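3-keto-5-aminohexanoate cleavage enzyme (Ralstonia eutropha, PDB 3C6C) probably cleaves 3-keto-5-aminohexanoate, or a related beta-keto acid, as a metal-dependent enzyme built on a TIM beta/alpha-barrel. Local coordinates at residues A[65-70]-A[98-103]; A[138-143]-A[177-182]; A[143-148]-A[182-187]. All coordinates share one frame; numbering follows the deposited sequence. Where two conformers were deposited one is given.

Interaction 1: A[65-70]-A[98-103]. With NI (nickel (II) ion), chain B.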
ATOM      1  N   ALA A  65      13.039 -24.861 -16.469  1.00 16.07           N
ATOM      2  CA  ALA A  65      11.843 -25.553 -16.996  1.00 19.35           C
ATOM      3  C   ALA A  65      11.089 -26.230 -15.856  1.00 17.91           C
ATOM      4  O   ALA A  65      11.663 -27.057 -15.134  1.00 17.98           O
ATOM      5  CB  ALA A  65      12.214 -26.600 -18.070  1.00 19.13           C
ATOM      6  N   HIS A  66       9.827 -25.859 -15.724  1.00 17.52           N
ATOM      7  CA  HIS A  66       8.902 -26.498 -14.777  1.00 19.25           C
ATOM      8  C   HIS A  66       8.086 -27.553 -15.513  1.00 17.14           C
ATOM      9  O   HIS A  66       7.390 -27.287 -16.490  1.00 16.80           O
ATOM     10  CB  HIS A  66       8.020 -25.466 -14.073  1.00 17.97           C
ATOM     11  CG  HIS A  66       7.009 -26.063 -13.146  1.00 19.73           C
ATOM     12  ND1 HIS A  66       7.336 -26.598 -11.915  1.00 20.93           N
ATOM     13  CD2 HIS A  66       5.680 -26.276 -13.305  1.00 17.68           C
ATOM     14  CE1 HIS A  66       6.233 -27.046 -11.328  1.00 20.90           C
ATOM     15  NE2 HIS A  66       5.215 -26.858 -12.153  1.00 19.97           N
ATOM     16  N   ILE A  67       8.222 -28.779 -15.019  1.00 16.84           N
ATOM     17  CA  ILE A  67       7.791 -29.994 -15.706  1.00 17.62           C
ATOM     18  C   ILE A  67       6.734 -30.800 -14.938  1.00 14.66           C
ATOM     19  O   ILE A  67       6.860 -31.074 -13.735  1.00 15.06           O
ATOM     20  CB  ILE A  67       9.036 -30.908 -15.929  1.00 19.23           C
ATOM     21  CG1 ILE A  67      10.015 -30.260 -16.905  1.00 19.52           C
ATOM     22  CG2 ILE A  67       8.635 -32.334 -16.363  1.00 17.74           C
ATOM     23  CD1 ILE A  67      11.443 -30.820 -16.732  1.00 18.41           C
ATOM     24  N   HIS A  68       5.671 -31.074 -15.669  1.00 16.60           N
ATOM     25  CA  HIS A  68       4.668 -32.093 -15.338  1.00 16.40           C
ATOM     26  C   HIS A  68       4.756 -33.144 -16.427  1.00 16.54           C
ATOM     27  O   HIS A  68       5.318 -32.925 -17.495  1.00 16.36           O
ATOM     28  CB  HIS A  68       3.235 -31.556 -15.404  1.00 19.29           C
ATOM     29  CG  HIS A  68       2.850 -30.639 -14.287  1.00 17.53           C
ATOM     30  ND1 HIS A  68       1.836 -30.932 -13.402  1.00 18.56           N
ATOM     31  CD2 HIS A  68       3.300 -29.411 -13.954  1.00 19.88           C
ATOM     32  CE1 HIS A  68       1.709 -29.939 -12.543  1.00 21.08           C
ATOM     33  NE2 HIS A  68       2.588 -29.003 -12.854  1.00 19.75           N
ATOM     34  N   VAL A  69       4.155 -34.282 -16.147  1.00 17.19           N
ATOM     35  CA  VAL A  69       3.950 -35.325 -17.160  1.00 16.44           C
ATOM     36  C   VAL A  69       2.464 -35.587 -17.313  1.00 16.84           C
ATOM     37  O   VAL A  69       1.665 -35.265 -16.427  1.00 17.74           O
ATOM     38  CB  VAL A  69       4.710 -36.659 -16.828  1.00 16.13           C
ATOM     39  CG1 VAL A  69       6.212 -36.401 -16.897  1.00 16.26           C
ATOM     40  CG2 VAL A  69       4.275 -37.258 -15.490  1.00 16.49           C
ATOM     41  N   ARG A  70       2.109 -36.097 -18.488  1.00 16.76           N
ATOM     42  CA  ARG A  70       0.733 -36.397 -18.843  1.00 18.84           C
ATOM     43  C   ARG A  70       0.610 -37.848 -19.283  1.00 18.37           C
ATOM     44  O   ARG A  70       1.574 -38.467 -19.761  1.00 19.48           O
ATOM     45  CB  ARG A  70       0.268 -35.465 -19.978  1.00 18.60           C
ATOM     46  CG  ARG A  70       0.052 -34.017 -19.564  1.00 17.90           C
ATOM     47  CD  ARG A  70      -0.354 -33.132 -20.763  1.00 18.61           C
ATOM     48  NE  ARG A  70      -0.551 -31.752 -20.328  1.00 16.21           N
ATOM     49  CZ  ARG A  70      -1.708 -31.237 -19.922  1.00 17.20           C
ATOM     50  NH1 ARG A  70      -2.809 -31.993 -19.872  1.00 18.60           N
ATOM     51  NH2 ARG A  70      -1.769 -29.970 -19.537  1.00 15.84           N
ATOM     52  N   ILE A  98      19.408 -26.459 -19.077  1.00 18.45           N
ATOM     53  CA  ILE A  98      18.354 -25.688 -18.383  1.00 19.72           C
ATOM     54  C   ILE A  98      18.173 -26.309 -16.982  1.00 19.99           C
ATOM     55  O   ILE A  98      18.298 -27.538 -16.815  1.00 20.11           O
ATOM     56  CB  ILE A  98      17.029 -25.657 -19.221  1.00 17.77           C
ATOM     57  CG1 ILE A  98      16.016 -24.653 -18.626  1.00 18.40           C
ATOM     58  CG2 ILE A  98      16.432 -27.082 -19.386  1.00 17.95           C
ATOM     59  CD1 ILE A  98      14.926 -24.213 -19.606  1.00 17.39           C
ATOM     60  N   VAL A  99      17.901 -25.468 -15.991  1.00 18.02           N
ATOM     61  CA  VAL A  99      17.636 -25.936 -14.614  1.00 16.65           C
ATOM     62  C   VAL A  99      16.274 -26.634 -14.671  1.00 16.56           C
ATOM     63  O   VAL A  99      15.347 -26.122 -15.282  1.00 17.86           O
ATOM     64  CB  VAL A  99      17.637 -24.784 -13.567  1.00 15.49           C
ATOM     65  CG1 VAL A  99      17.315 -25.312 -12.146  1.00 19.02           C
ATOM     66  CG2 VAL A  99      18.982 -24.036 -13.605  1.00 16.74           C
ATOM     67  N   LEU A 100      16.205 -27.817 -14.065  1.00 19.57           N
ATOM     68  CA  LEU A 100      14.955 -28.582 -13.996  1.00 19.94           C
ATOM     69  C   LEU A 100      14.238 -28.406 -12.660  1.00 18.93           C
ATOM     70  O   LEU A 100      14.821 -28.512 -11.592  1.00 18.80           O
ATOM     71  CB  LEU A 100      15.198 -30.070 -14.241  1.00 18.12           C
ATOM     72  CG  LEU A 100      15.905 -30.464 -15.524  1.00 20.63           C
ATOM     73  CD1 LEU A 100      16.090 -31.971 -15.611  1.00 23.12           C
ATOM     74  CD2 LEU A 100      15.159 -29.885 -16.711  1.00 19.55           C
ATOM     75  N   ASN A 101      12.953 -28.115 -12.790  1.00 17.30           N
ATOM     76  CA  ASN A 101      12.005 -27.945 -11.665  1.00 15.94           C
ATOM     77  C   ASN A 101      10.826 -28.897 -11.892  1.00 17.00           C
ATOM     78  O   ASN A 101       9.957 -28.682 -12.747  1.00 17.01           O
ATOM     79  CB  ASN A 101      11.585 -26.463 -11.562  1.00 15.25           C
ATOM     80  CG  ASN A 101      10.475 -26.203 -10.520  1.00 18.21           C
ATOM     81  OD1 ASN A 101       9.904 -27.121  -9.948  1.00 20.85           O
ATOM     82  ND2 ASN A 101      10.151 -24.921 -10.307  1.00 17.57           N
ATOM     83  N   LEU A 102      10.840 -30.001 -11.167  1.00 16.63           N
ATOM     84  CA  LEU A 102       9.765 -30.981 -11.292  1.00 17.70           C
ATOM     85  C   LEU A 102       8.642 -30.680 -10.321  1.00 17.42           C
ATOM     86  O   LEU A 102       8.860 -30.350  -9.159  1.00 18.31           O
ATOM     87  CB  LEU A 102      10.256 -32.416 -11.040  1.00 13.95           C
ATOM     88  CG  LEU A 102      11.328 -32.979 -11.974  1.00 15.97           C
ATOM     89  CD1 LEU A 102      11.562 -34.483 -11.654  1.00 17.51           C
ATOM     90  CD2 LEU A 102      11.073 -32.673 -13.455  1.00 21.15           C
ATOM     91  N   THR A 103       7.418 -30.788 -10.829  1.00 17.86           N
ATOM     92  CA  THR A 103       6.264 -30.637  -9.964  1.00 17.83           C
ATOM     93  C   THR A 103       6.291 -31.716  -8.875  1.00 21.51           C
ATOM     94  O   THR A 103       6.602 -32.888  -9.115  1.00 19.34           O
ATOM     95  CB  THR A 103       4.913 -30.704 -10.720  1.00 18.41           C
ATOM     96  OG1 THR A 103       3.858 -30.389  -9.795  1.00 20.57           O
ATOM     97  CG2 THR A 103       4.681 -32.112 -11.321  1.00 17.64           C
TER
HETATM   98 NI    NI B 298       2.977 -26.936 -11.853  0.70 21.29          NI
HETATM   99  O   HOH W   1       3.272 -27.691  -9.915  1.00 24.14           O
HETATM  100  O   HOH W   2       0.861 -26.986 -11.298  1.00 33.59           O
HETATM  101  O   HOH W   3       2.938 -24.936 -10.534  1.00 24.33           O
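I67 meets L102 on the helix-facing side of two parallel strands, and this is the tightly packed half of the contact. The two side chains lie side by side, I67 CB 3.7 Å from L102 CD2, while I67 CD1 also reaches L100 CD2. At the start of the pairing A65 CB touches I98 CD1, just before strand 99-103, and helices 47-60 and 81-92 close over this apolar layer. Four backbone bonds, from A65 N to V99 O up to T103 N to I67 O, fix the register. Such pairing, the strands 25° apart, is that of neighbours in a TIM barrel; here the metal sits at the C-terminal ends of the strands, the wetter half. H66 and H68 each bind nickel through NE2 at 2.3 Å, with E269 and three waters completing the shell. With CG anti to the backbone N (chi1 177°), the H66 ring swings towards N101, whose OD1 takes a weak hydrogen bond from H66 ND1 at 3.3 Å; OD1 is also hydrogen-bonded to S145 OG. T103 CB lies over one face of the H68 ring, 3.7 Å from its centroid, and T103 OG1 is hydrogen-bonded to a nickel-bound water 2.8 Å away.

Interaction 2: A[138-143]-A[177-182]. With EDO (1,2-ethanediol), chain E.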
ATOM      1  N   ASP A 138      14.253 -40.567  -8.181  1.00 21.01           N
ATOM      2  CA  ASP A 138      14.726 -41.192  -9.429  1.00 20.10           C
ATOM      3  C   ASP A 138      15.421 -40.161 -10.320  1.00 21.84           C
ATOM      4  O   ASP A 138      16.397 -40.469 -11.010  1.00 19.24           O
ATOM      5  CB  ASP A 138      13.572 -41.779 -10.263  1.00 22.45           C
ATOM      6  CG  ASP A 138      12.891 -43.001  -9.637  1.00 31.38           C
ATOM      7  OD1 ASP A 138      13.401 -43.620  -8.653  1.00 30.74           O
ATOM      8  OD2 ASP A 138      11.806 -43.349 -10.170  1.00 41.24           O
ATOM      9  N   CYS A 139      14.885 -38.939 -10.329  1.00 16.55           N
ATOM     10  CA  CYS A 139      15.290 -37.931 -11.313  1.00 17.85           C
ATOM     11  C   CYS A 139      16.293 -36.910 -10.796  1.00 18.93           C
ATOM     12  O   CYS A 139      17.051 -36.341 -11.570  1.00 19.65           O
ATOM     13  CB  CYS A 139      14.071 -37.179 -11.851  1.00 18.50           C
ATOM     14  SG  CYS A 139      12.895 -38.181 -12.789  1.00 20.58           S
ATOM     15  N   LEU A 140      16.251 -36.667  -9.488  1.00 18.46           N
ATOM     16  CA  LEU A 140      17.154 -35.720  -8.829  1.00 18.69           C
ATOM     17  C   LEU A 140      17.278 -34.370  -9.563  1.00 19.74           C
ATOM     18  O   LEU A 140      18.372 -33.941  -9.916  1.00 18.50           O
ATOM     19  CB  LEU A 140      18.532 -36.353  -8.627  1.00 18.97           C
ATOM     20  CG  LEU A 140      18.555 -37.532  -7.635  1.00 20.79           C
ATOM     21  CD1 LEU A 140      19.946 -38.140  -7.566  1.00 24.93           C
ATOM     22  CD2 LEU A 140      18.059 -37.079  -6.239  1.00 20.89           C
ATOM     23  N   PRO A 141      16.144 -33.668  -9.777  1.00 16.30           N
ATOM     24  CA  PRO A 141      16.190 -32.333 -10.348  1.00 17.84           C
ATOM     25  C   PRO A 141      16.804 -31.354  -9.363  1.00 17.88           C
ATOM     26  O   PRO A 141      16.916 -31.648  -8.175  1.00 18.06           O
ATOM     27  CB  PRO A 141      14.712 -31.985 -10.528  1.00 12.99           C
ATOM     28  CG  PRO A 141      14.045 -32.720  -9.440  1.00 14.87           C
ATOM     29  CD  PRO A 141      14.779 -34.025  -9.329  1.00 17.86           C
ATOM     30  N   GLU A 142      17.193 -30.181  -9.837  1.00 17.33           N
ATOM     31  CA  GLU A 142      17.785 -29.175  -8.925  1.00 18.16           C
ATOM     32  C   GLU A 142      16.706 -28.574  -8.041  1.00 18.23           C
ATOM     33  O   GLU A 142      16.937 -28.203  -6.900  1.00 17.59           O
ATOM     34  CB  GLU A 142      18.548 -28.072  -9.677  1.00 18.01           C
ATOM     35  CG  GLU A 142      19.907 -28.593 -10.133  1.00 18.90           C
ATOM     36  CD  GLU A 142      20.550 -27.735 -11.185  1.00 19.78           C
ATOM     37  OE1 GLU A 142      20.085 -27.745 -12.351  1.00 21.24           O
ATOM     38  OE2 GLU A 142      21.571 -27.095 -10.841  1.00 22.12           O
ATOM     39  N   ILE A 143      15.519 -28.512  -8.604  1.00 18.03           N
ATOM     40  CA  ILE A 143      14.377 -27.844  -7.953  1.00 16.72           C
ATOM     41  C   ILE A 143      13.143 -28.713  -8.065  1.00 16.43           C
ATOM     42  O   ILE A 143      12.999 -29.469  -9.007  1.00 18.71           O
ATOM     43  CB  ILE A 143      14.098 -26.456  -8.594  1.00 16.65           C
ATOM     44  CG1 ILE A 143      15.317 -25.531  -8.484  1.00 18.95           C
ATOM     45  CG2 ILE A 143      12.852 -25.805  -8.009  1.00 15.99           C
ATOM     46  CD1 ILE A 143      15.183 -24.257  -9.305  1.00 17.30           C
ATOM     47  N   GLN A 177      15.632 -31.887   1.448  1.00 20.50           N
ATOM     48  CA  GLN A 177      16.956 -31.537   1.997  1.00 21.49           C
ATOM     49  C   GLN A 177      17.905 -32.700   1.850  1.00 21.09           C
ATOM     50  O   GLN A 177      19.035 -32.565   1.389  1.00 21.80           O
ATOM     51  CB  GLN A 177      16.899 -31.196   3.479  1.00 24.32           C
ATOM     52  CG  GLN A 177      16.375 -29.821   3.765  1.00 24.94           C
ATOM     53  CD  GLN A 177      16.336 -29.555   5.254  1.00 26.36           C
ATOM     54  OE1 GLN A 177      15.640 -30.247   5.998  1.00 27.12           O
ATOM     55  NE2 GLN A 177      17.087 -28.554   5.698  1.00 20.79           N
ATOM     56  N   GLU A 178      17.392 -33.856   2.232  1.00 22.63           N
ATOM     57  CA  GLU A 178      18.137 -35.134   2.160  1.00 21.20           C
ATOM     58  C   GLU A 178      18.587 -35.477   0.740  1.00 22.31           C
ATOM     59  O   GLU A 178      19.694 -35.967   0.519  1.00 20.25           O
ATOM     60  CB  GLU A 178      17.292 -36.291   2.730  1.00 22.41           C
ATOM     61  CG  GLU A 178      17.162 -36.217   4.242  1.00 21.76           C
ATOM     62  CD  GLU A 178      16.108 -37.125   4.844  1.00 28.89           C
ATOM     63  OE1 GLU A 178      15.312 -37.732   4.114  1.00 25.78           O
ATOM     64  OE2 GLU A 178      16.079 -37.222   6.091  1.00 34.08           O
ATOM     65  N   LEU A 179      17.714 -35.196  -0.210  1.00 19.35           N
ATOM     66  CA  LEU A 179      17.929 -35.522  -1.633  1.00 21.93           C
ATOM     67  C   LEU A 179      18.737 -34.446  -2.349  1.00 20.99           C
ATOM     68  O   LEU A 179      19.163 -34.614  -3.496  1.00 21.02           O
ATOM     69  CB  LEU A 179      16.586 -35.682  -2.374  1.00 21.01           C
ATOM     70  CG  LEU A 179      15.783 -36.959  -2.049  1.00 21.64           C
ATOM     71  CD1 LEU A 179      14.367 -36.831  -2.618  1.00 21.42           C
ATOM     72  CD2 LEU A 179      16.497 -38.232  -2.542  1.00 19.90           C
ATOM     73  N   GLY A 180      18.902 -33.321  -1.678  1.00 22.31           N
ATOM     74  CA  GLY A 180      19.654 -32.180  -2.241  1.00 21.03           C
ATOM     75  C   GLY A 180      18.898 -31.369  -3.278  1.00 21.45           C
ATOM     76  O   GLY A 180      19.482 -30.715  -4.136  1.00 22.94           O
ATOM     77  N   ILE A 181      17.583 -31.406  -3.156  1.00 21.21           N
ATOM     78  CA  ILE A 181      16.671 -30.704  -4.060  1.00 18.80           C
ATOM     79  C   ILE A 181      16.129 -29.457  -3.357  1.00 17.92           C
ATOM     80  O   ILE A 181      15.683 -29.517  -2.204  1.00 18.95           O
ATOM     81  CB  ILE A 181      15.499 -31.637  -4.491  1.00 18.49           C
ATOM     82  CG1 ILE A 181      16.016 -32.921  -5.169  1.00 18.67           C
ATOM     83  CG2 ILE A 181      14.490 -30.910  -5.354  1.00 20.43           C
ATOM     84  CD1 ILE A 181      14.925 -33.980  -5.377  1.00 18.33           C
ATOM     85  N   LYS A 182      16.151 -28.335  -4.074  1.00 19.46           N
ATOM     86  CA  LYS A 182      15.661 -27.063  -3.522  1.00 20.03           C
ATOM     87  C   LYS A 182      14.162 -26.944  -3.755  1.00 18.84           C
ATOM     88  O   LYS A 182      13.700 -27.051  -4.904  1.00 19.05           O
ATOM     89  CB  LYS A 182      16.421 -25.859  -4.107  1.00 19.55           C
ATOM     90  CG  LYS A 182      16.043 -24.535  -3.468  1.00 25.17           C
ATOM     91  CD  LYS A 182      16.927 -23.360  -3.941  1.00 30.02           C
ATOM     92  CE  LYS A 182      18.285 -23.392  -3.381  1.00 23.82           C
ATOM     93  NZ  LYS A 182      18.299 -23.329  -1.886  1.00 20.64           N
TER
HETATM   94  C1  EDO E 301      20.137 -31.826  -7.444  1.00 37.36           C
HETATM   95  O1  EDO E 301      21.047 -32.259  -8.457  1.00 48.79           O
HETATM   96  C2  EDO E 301      19.575 -33.009  -6.673  1.00 43.67           C
HETATM   97  O2  EDO E 301      20.637 -33.737  -6.048  1.00 44.93           O
HETATM   98  O   HOH W   4      19.461 -28.530  -5.782  1.00 21.35           O
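E142 and I181 bring their backbones together where two segments leave their helices and run on nearly in the same direction (the end-to-end directions of 140-143 and 179-182 differ by 19°), until K182 N donates a nearly straight bond to E142 O (2.9 Å, 170° at the hydrogen). The same carbonyl also accepts from a water that donates to G180 O, so two bonds grip E142 O and the water ties the two turns together. One residue further on, I143 CA approaches K182 O at 3.2 Å in a CA-H...O contact that begins the parallel pairing.

I181 carries most of the side-chain packing. Its CG1, anti to the carbonyl carbon (chi1 -58°), rests 3.4 Å from P141 O, and CD1 continues to the proline ring, 4.0 Å from P141 CD. The other branch, CG2, lies against the backbone carbon of I143. L136 of helix 134-139 touches both P141 and I181. Nearer the surface, L140 and L179 cross at about a right angle, CD2 to CD2 at 4.2 Å, and the L140 methyl also sits by L179 O. An ethanediol, probably from the crystallisation liquor, bridges this outer part: its O2 donates to L179 O at 3.1 Å, and its O1 makes a weak bond to L140 O. The charged ends lead elsewhere, E142 to a salt bridge with R307 and K182 to the carbonyl of V208.

The first residue beyond each helix, L140 and G180, has positive phi, and at G180 this forms a Schellman motif. Such paired helix-to-strand turns are characteristic of the N-terminal side of a TIM barrel, where successive helices hand the chain back to neighbouring parallel strands.

Interaction 3: A[143-148]-A[182-187]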
ATOM      1  N   ILE A 143      15.519 -28.512  -8.604  1.00 18.03           N
ATOM      2  CA  ILE A 143      14.377 -27.844  -7.953  1.00 16.72           C
ATOM      3  C   ILE A 143      13.143 -28.713  -8.065  1.00 16.43           C
ATOM      4  O   ILE A 143      12.999 -29.469  -9.007  1.00 18.71           O
ATOM      5  CB  ILE A 143      14.098 -26.456  -8.594  1.00 16.65           C
ATOM      6  CG1 ILE A 143      15.317 -25.531  -8.484  1.00 18.95           C
ATOM      7  CG2 ILE A 143      12.852 -25.805  -8.009  1.00 15.99           C
ATOM      8  CD1 ILE A 143      15.183 -24.257  -9.305  1.00 17.30           C
ATOM      9  N   ALA A 144      12.283 -28.644  -7.063  1.00 16.73           N
ATOM     10  CA  ALA A 144      10.919 -29.224  -7.162  1.00 15.40           C
ATOM     11  C   ALA A 144       9.910 -28.330  -6.466  1.00 18.11           C
ATOM     12  O   ALA A 144      10.231 -27.656  -5.490  1.00 19.00           O
ATOM     13  CB  ALA A 144      10.862 -30.658  -6.602  1.00 16.25           C
ATOM     14  N   SER A 145       8.702 -28.308  -7.019  1.00 17.63           N
ATOM     15  CA  SER A 145       7.617 -27.440  -6.528  0.50 20.25           C
ATOM     16  C   SER A 145       6.806 -28.090  -5.416  1.00 21.66           C
ATOM     17  O   SER A 145       6.347 -29.241  -5.521  1.00 26.06           O
ATOM     18  CB  SER A 145       6.689 -27.048  -7.682  0.50 20.91           C
ATOM     19  OG  SER A 145       7.427 -26.393  -8.706  0.50 24.36           O
ATOM     20  N   LEU A 146       6.616 -27.313  -4.374  1.00 20.18           N
ATOM     21  CA  LEU A 146       5.901 -27.702  -3.172  1.00 20.74           C
ATOM     22  C   LEU A 146       4.857 -26.642  -2.835  1.00 22.32           C
ATOM     23  O   LEU A 146       5.196 -25.493  -2.523  1.00 20.20           O
ATOM     24  CB  LEU A 146       6.880 -27.828  -2.011  1.00 22.33           C
ATOM     25  CG  LEU A 146       6.373 -28.552  -0.747  1.00 25.81           C
ATOM     26  CD1 LEU A 146       5.914 -29.953  -1.047  1.00 26.98           C
ATOM     27  CD2 LEU A 146       7.453 -28.560   0.302  1.00 26.57           C
ATOM     28  N   ASP A 147       3.604 -27.062  -2.918  1.00 20.98           N
ATOM     29  CA  ASP A 147       2.460 -26.186  -2.679  1.00 21.57           C
ATOM     30  C   ASP A 147       2.209 -26.193  -1.179  1.00 21.42           C
ATOM     31  O   ASP A 147       1.685 -27.158  -0.632  1.00 20.75           O
ATOM     32  CB  ASP A 147       1.188 -26.663  -3.402  1.00 23.88           C
ATOM     33  CG  ASP A 147       1.254 -26.493  -4.918  1.00 28.18           C
ATOM     34  OD1 ASP A 147       2.243 -25.968  -5.429  1.00 33.74           O
ATOM     35  OD2 ASP A 147       0.310 -26.928  -5.597  1.00 35.66           O
ATOM     36  N   ILE A 148       2.623 -25.124  -0.512  1.00 20.97           N
ATOM     37  CA  ILE A 148       2.648 -25.135   0.973  1.00 20.88           C
ATOM     38  C   ILE A 148       1.366 -24.608   1.566  1.00 21.23           C
ATOM     39  O   ILE A 148       1.356 -23.657   2.336  1.00 25.13           O
ATOM     40  CB  ILE A 148       3.888 -24.439   1.583  1.00 19.41           C
ATOM     41  CG1 ILE A 148       4.067 -23.000   1.101  1.00 19.97           C
ATOM     42  CG2 ILE A 148       5.120 -25.336   1.340  1.00 20.93           C
ATOM     43  CD1 ILE A 148       5.050 -22.247   1.998  1.00 20.91           C
ATOM     44  N   LYS A 182      16.151 -28.335  -4.074  1.00 19.46           N
ATOM     45  CA  LYS A 182      15.661 -27.063  -3.522  1.00 20.03           C
ATOM     46  C   LYS A 182      14.162 -26.944  -3.755  1.00 18.84           C
ATOM     47  O   LYS A 182      13.700 -27.051  -4.904  1.00 19.05           O
ATOM     48  CB  LYS A 182      16.421 -25.859  -4.107  1.00 19.55           C
ATOM     49  CG  LYS A 182      16.043 -24.535  -3.468  1.00 25.17           C
ATOM     50  CD  LYS A 182      16.927 -23.360  -3.941  1.00 30.02           C
ATOM     51  CE  LYS A 182      18.285 -23.392  -3.381  1.00 23.82           C
ATOM     52  NZ  LYS A 182      18.299 -23.329  -1.886  1.00 20.64           N
ATOM     53  N   PRO A 183      13.374 -26.769  -2.675  1.00 19.93           N
ATOM     54  CA  PRO A 183      11.964 -26.522  -2.948  1.00 18.31           C
ATOM     55  C   PRO A 183      11.670 -25.109  -3.413  1.00 18.09           C
ATOM     56  O   PRO A 183      12.263 -24.129  -2.934  1.00 18.84           O
ATOM     57  CB  PRO A 183      11.301 -26.747  -1.583  1.00 20.14           C
ATOM     58  CG  PRO A 183      12.363 -26.322  -0.584  1.00 18.96           C
ATOM     59  CD  PRO A 183      13.674 -26.733  -1.222  1.00 21.51           C
ATOM     60  N   GLU A 184      10.766 -25.046  -4.384  1.00 17.01           N
ATOM     61  CA  GLU A 184      10.043 -23.826  -4.740  1.00 17.12           C
ATOM     62  C   GLU A 184       8.723 -23.821  -3.992  1.00 17.09           C
ATOM     63  O   GLU A 184       7.802 -24.600  -4.264  1.00 18.35           O
ATOM     64  CB  GLU A 184       9.828 -23.722  -6.248  1.00 17.42           C
ATOM     65  CG  GLU A 184       9.289 -22.367  -6.680  1.00 19.17           C
ATOM     66  CD  GLU A 184       9.114 -22.297  -8.177  1.00 20.46           C
ATOM     67  OE1 GLU A 184       8.279 -23.079  -8.712  1.00 17.58           O
ATOM     68  OE2 GLU A 184       9.795 -21.447  -8.795  1.00 21.79           O
ATOM     69  N   LEU A 185       8.665 -22.934  -3.011  1.00 17.55           N
ATOM     70  CA  LEU A 185       7.538 -22.853  -2.089  1.00 18.01           C
ATOM     71  C   LEU A 185       6.443 -22.038  -2.739  1.00 18.87           C
ATOM     72  O   LEU A 185       6.524 -20.799  -2.844  1.00 17.36           O
ATOM     73  CB  LEU A 185       7.952 -22.204  -0.751  1.00 17.87           C
ATOM     74  CG  LEU A 185       9.155 -22.819  -0.038  1.00 18.71           C
ATOM     75  CD1 LEU A 185       9.540 -21.963   1.165  1.00 17.65           C
ATOM     76  CD2 LEU A 185       8.878 -24.282   0.352  1.00 18.66           C
ATOM     77  N   GLU A 186       5.415 -22.762  -3.159  1.00 17.79           N
ATOM     78  CA  GLU A 186       4.275 -22.175  -3.867  1.00 17.65           C
ATOM     79  C   GLU A 186       3.220 -21.720  -2.860  1.00 18.88           C
ATOM     80  O   GLU A 186       2.684 -22.504  -2.073  1.00 18.78           O
ATOM     81  CB  GLU A 186       3.651 -23.139  -4.878  1.00 17.44           C
ATOM     82  CG  GLU A 186       4.608 -24.046  -5.682  1.00 17.91           C
ATOM     83  CD  GLU A 186       5.527 -23.347  -6.662  1.00 19.58           C
ATOM     84  OE1 GLU A 186       5.342 -22.137  -6.939  1.00 20.65           O
ATOM     85  OE2 GLU A 186       6.449 -24.047  -7.188  1.00 19.16           O
ATOM     86  N   VAL A 187       2.943 -20.427  -2.925  1.00 18.44           N
ATOM     87  CA  VAL A 187       2.050 -19.739  -1.972  1.00 19.32           C
ATOM     88  C   VAL A 187       0.854 -19.054  -2.621  1.00 20.14           C
ATOM     89  O   VAL A 187       0.939 -18.467  -3.714  1.00 18.72           O
ATOM     90  CB  VAL A 187       2.865 -18.732  -1.084  1.00 15.41           C
ATOM     91  CG1 VAL A 187       4.024 -19.464  -0.343  1.00 18.44           C
ATOM     92  CG2 VAL A 187       3.373 -17.506  -1.916  1.00 14.12           C
TER
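D147 OD1 lies 3.1 Å from E186 CG on one face of the paired strands, with the two carboxylate planes perpendicular. E186 bends at chi2 (-67°), which turns its carboxylate back along the strand towards S145 and E184. In one of two conformers of S145, OG lies 3.0 Å from E186 OE2 and 3.4 Å from E184 OE1; the glutamate oxygens E184 OE1 and E186 OE2 are themselves 2.6 Å apart. Further partners hold the group in place: N101 OD1 is hydrogen-bonded to S145 OG in that conformer and N101 ND2 weakly to E184 OE1, while Q212 NE2 is hydrogen-bonded to E186 OE1. Beneath lies the backbone framework. A144 N to K182 O, E184 N to A144 O, L146 N to E184 O, E186 N to L146 O and I148 N to E186 O form an unbroken parallel series, the strands inclined at 32°. At its far end I148 CD1 packs on V187 CG1 at 3.8 Å and on L185 CB. The face bearing A144, P183 and L146 turns to helix 166-179, helix 190-201 covers I148 and V187, and strands 99-103 and 210-214 flank the pair within the barrel.

In the fold
The three contacts follow successive strands round the barrel. Interactions 1 and 3 are joined by the neighbouring strands 99-103 and 143-147, with L102 O 3.0 Å from S145 N. On the inner side N101 links, through weak hydrogen bonds, the nickel-binding H66 of interaction 1 and E184 of interaction 3, and it also meets S145 in one of that residue's two conformers. The S145 side chain is about 5 Å from the nickel. Interaction 2 shares I143 and K182 with interaction 3 and supplies the turns that start its strands; L100 O, 3.1 Å from I143 N, ties it to interaction 1. Its I143 side chain remains about 11 Å from the metal. The centres of each pair of contacts are about 12 Å apart.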